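Local coordinates for putative ferritin-like diiron-carboxylate protein TM1526 (Thermotoga maritima, PDB 1VJX), which is of unknown function but, as a member of the rubrerythrin family with a ferritin-like fold, probably binds metal ions and may act as an oxidoreductase, at residues A[80-84]-A[117-121]. Numbering follows the deposited sequence.
Sequences GYAFY and ILYYE
E121 reaches from helix 101-125 to the backbone of F83, tying the long crossover connection of a ferritin-like four-helix bundle to the helix it leads into. The case illustrates how a loop without regular structure can be held on a helical surface by one carboxylate and a few apolar side chains. Successive turns of the helix supply the partners: I117 and L118 on one, E121 on the next, where its backbone N bonds to the O of I117. The glutamate's CG lies anti to its own carbonyl carbon, and the chain runs extended from there, carrying the carboxylate out to the loop. F83 N donates to E121 OE2 at 2.9 Å, meeting the syn side of the carboxylate from 23° out of its plane; the N-H...O angle of 145° makes the bond moderately bent. E121 OE2 also lies 3.5 Å from F83 CB, and it rests against A82 CA as well, so the carboxylate lies close against the A82-F83 backbone.

Apolar contacts add to the attachment at F83 and Y84. With its CG anti to the backbone N (chi1 165°), F83 carries its ring alongside I117; the two side chains cross at about a right angle, and F83 CD2 meets I117 CG2 obliquely at 3.7 Å. Buried L118 uses one branch, CD1, to touch the CB of Y84, whose ring leads away from the helix toward the tag residue H10 and M13. L118 also packs on V21 and L25 of helix 15-36, linking loop and bundle interior. A82 also bonds through its backbone to H10, a residue of the expression tag. L118 CD1 also approaches the loop backbone itself, lying 3.8 Å from F83 O.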
ATOM      1  N   GLY A  80      -0.251 -21.407   5.844  1.00 45.76           N
ATOM      2  CA  GLY A  80      -0.019 -20.635   7.054  1.00 45.51           C
ATOM      3  C   GLY A  80      -0.881 -19.404   7.317  1.00 44.95           C
ATOM      4  O   GLY A  80      -2.046 -19.295   6.892  1.00 45.86           O
ATOM      5  N   TYR A  81      -0.276 -18.495   8.052  1.00 43.63           N
ATOM      6  CA  TYR A  81      -0.880 -17.296   8.548  1.00 42.90           C
ATOM      7  C   TYR A  81      -0.442 -16.190   7.623  1.00 43.04           C
ATOM      8  O   TYR A  81       0.751 -15.899   7.521  1.00 43.00           O
ATOM      9  CB  TYR A  81      -0.382 -17.018   9.960  1.00 42.39           C
ATOM     10  CG  TYR A  81      -0.793 -15.691  10.512  1.00 42.26           C
ATOM     11  CD1 TYR A  81      -2.061 -15.511  11.067  1.00 42.42           C
ATOM     12  CD2 TYR A  81       0.080 -14.625  10.531  1.00 40.23           C
ATOM     13  CE1 TYR A  81      -2.448 -14.310  11.596  1.00 40.59           C
ATOM     14  CE2 TYR A  81      -0.308 -13.420  11.054  1.00 41.97           C
ATOM     15  CZ  TYR A  81      -1.586 -13.256  11.577  1.00 42.20           C
ATOM     16  OH  TYR A  81      -2.009 -12.031  12.075  1.00 42.73           O
ATOM     17  N   ALA A  82      -1.423 -15.621   6.917  1.00 42.73           N
ATOM     18  CA  ALA A  82      -1.261 -14.441   6.123  1.00 42.10           C
ATOM     19  C   ALA A  82      -1.578 -13.199   6.978  1.00 42.33           C
ATOM     20  O   ALA A  82      -2.688 -12.966   7.341  1.00 42.41           O
ATOM     21  CB  ALA A  82      -2.177 -14.511   4.937  1.00 42.15           C
ATOM     22  N   PHE A  83      -0.556 -12.427   7.318  1.00 42.65           N
ATOM     23  CA  PHE A  83      -0.698 -11.180   8.048  1.00 42.02           C
ATOM     24  C   PHE A  83      -1.275 -10.108   7.157  1.00 42.02           C
ATOM     25  O   PHE A  83      -0.875  -9.954   5.995  1.00 42.99           O
ATOM     26  CB  PHE A  83       0.686 -10.699   8.580  1.00 40.97           C
ATOM     27  CG  PHE A  83       0.689  -9.269   9.025  1.00 39.21           C
ATOM     28  CD1 PHE A  83       0.290  -8.930  10.294  1.00 38.55           C
ATOM     29  CD2 PHE A  83       1.045  -8.252   8.143  1.00 39.19           C
ATOM     30  CE1 PHE A  83       0.246  -7.597  10.714  1.00 38.47           C
ATOM     31  CE2 PHE A  83       1.007  -6.945   8.541  1.00 40.11           C
ATOM     32  CZ  PHE A  83       0.601  -6.612   9.847  1.00 39.73           C
ATOM     33  N   TYR A  84      -2.171  -9.316   7.702  1.00 42.14           N
ATOM     34  CA  TYR A  84      -2.527  -8.065   7.054  1.00 42.84           C
ATOM     35  C   TYR A  84      -3.229  -7.231   8.100  1.00 43.87           C
ATOM     36  O   TYR A  84      -3.791  -7.780   9.048  1.00 43.49           O
ATOM     37  CB  TYR A  84      -3.413  -8.294   5.805  1.00 43.19           C
ATOM     38  CG  TYR A  84      -4.796  -8.867   6.079  1.00 44.04           C
ATOM     39  CD1 TYR A  84      -5.905  -8.049   6.309  1.00 45.24           C
ATOM     40  CD2 TYR A  84      -4.997 -10.236   6.080  1.00 45.17           C
ATOM     41  CE1 TYR A  84      -7.153  -8.604   6.557  1.00 42.45           C
ATOM     42  CE2 TYR A  84      -6.209 -10.785   6.320  1.00 41.23           C
ATOM     43  CZ  TYR A  84      -7.287  -9.980   6.557  1.00 42.90           C
ATOM     44  OH  TYR A  84      -8.524 -10.625   6.784  1.00 45.14           O
ATOM     45  N   ILE A 117       4.514  -6.154   3.852  1.00 45.00           N
ATOM     46  CA  ILE A 117       4.468  -7.553   4.251  1.00 44.32           C
ATOM     47  C   ILE A 117       3.423  -8.254   3.428  1.00 43.55           C
ATOM     48  O   ILE A 117       3.643  -9.346   2.898  1.00 41.75           O
ATOM     49  CB  ILE A 117       4.155  -7.715   5.761  1.00 44.25           C
ATOM     50  CG1 ILE A 117       5.270  -7.122   6.596  1.00 44.25           C
ATOM     51  CG2 ILE A 117       3.954  -9.191   6.135  1.00 44.38           C
ATOM     52  CD1 ILE A 117       5.247  -7.462   8.055  1.00 44.60           C
ATOM     53  N   LEU A 118       2.271  -7.603   3.288  1.00 44.94           N
ATOM     54  CA  LEU A 118       1.163  -8.219   2.562  1.00 43.99           C
ATOM     55  C   LEU A 118       1.469  -8.413   1.073  1.00 44.59           C
ATOM     56  O   LEU A 118       1.091  -9.421   0.458  1.00 44.52           O
ATOM     57  CB  LEU A 118      -0.126  -7.452   2.727  1.00 43.95           C
ATOM     58  CG  LEU A 118      -1.171  -8.083   1.745  1.00 44.40           C
ATOM     59  CD1 LEU A 118      -2.048  -9.122   2.426  1.00 42.22           C
ATOM     60  CD2 LEU A 118      -1.946  -7.053   1.065  1.00 46.33           C
ATOM     61  N   TYR A 119       2.070  -7.426   0.446  1.00 45.17           N
ATOM     62  CA  TYR A 119       2.412  -7.626  -0.952  1.00 45.10           C
ATOM     63  C   TYR A 119       3.473  -8.715  -1.125  1.00 44.52           C
ATOM     64  O   TYR A 119       3.456  -9.370  -2.150  1.00 44.66           O
ATOM     65  CB  TYR A 119       2.906  -6.343  -1.635  1.00 46.43           C
ATOM     66  CG  TYR A 119       2.019  -5.132  -1.434  1.00 47.00           C
ATOM     67  CD1 TYR A 119       0.645  -5.218  -1.556  1.00 43.96           C
ATOM     68  CD2 TYR A 119       2.590  -3.887  -1.090  1.00 48.30           C
ATOM     69  CE1 TYR A 119      -0.172  -4.117  -1.349  1.00 44.66           C
ATOM     70  CE2 TYR A 119       1.780  -2.785  -0.863  1.00 48.28           C
ATOM     71  CZ  TYR A 119       0.398  -2.912  -1.009  1.00 47.44           C
ATOM     72  OH  TYR A 119      -0.387  -1.823  -0.787  1.00 48.65           O
ATOM     73  N   TYR A 120       4.416  -8.869  -0.177  1.00 42.76           N
ATOM     74  CA  TYR A 120       5.326  -9.991  -0.218  1.00 41.99           C
ATOM     75  C   TYR A 120       4.533 -11.328  -0.141  1.00 43.14           C
ATOM     76  O   TYR A 120       4.789 -12.255  -0.887  1.00 41.68           O
ATOM     77  CB  TYR A 120       6.406  -9.903   0.882  1.00 41.68           C
ATOM     78  CG  TYR A 120       7.654  -9.090   0.503  1.00 41.03           C
ATOM     79  CD1 TYR A 120       8.450  -9.455  -0.586  1.00 39.91           C
ATOM     80  CD2 TYR A 120       8.059  -7.979   1.252  1.00 41.99           C
ATOM     81  CE1 TYR A 120       9.616  -8.717  -0.940  1.00 40.07           C
ATOM     82  CE2 TYR A 120       9.256  -7.219   0.892  1.00 41.50           C
ATOM     83  CZ  TYR A 120      10.007  -7.601  -0.206  1.00 39.20           C
ATOM     84  OH  TYR A 120      11.152  -6.903  -0.580  1.00 41.17           O
ATOM     85  N   GLU A 121       3.528 -11.379   0.730  1.00 44.05           N
ATOM     86  CA  GLU A 121       2.741 -12.586   0.925  1.00 44.54           C
ATOM     87  C   GLU A 121       2.103 -12.997  -0.357  1.00 44.75           C
ATOM     88  O   GLU A 121       2.194 -14.163  -0.727  1.00 45.17           O
ATOM     89  CB  GLU A 121       1.725 -12.408   2.056  1.00 44.09           C
ATOM     90  CG  GLU A 121       2.429 -12.457   3.421  1.00 44.51           C
ATOM     91  CD  GLU A 121       1.567 -12.034   4.611  1.00 45.32           C
ATOM     92  OE1 GLU A 121       0.608 -11.260   4.422  1.00 50.17           O
ATOM     93  OE2 GLU A 121       1.853 -12.487   5.747  1.00 42.30           O
TER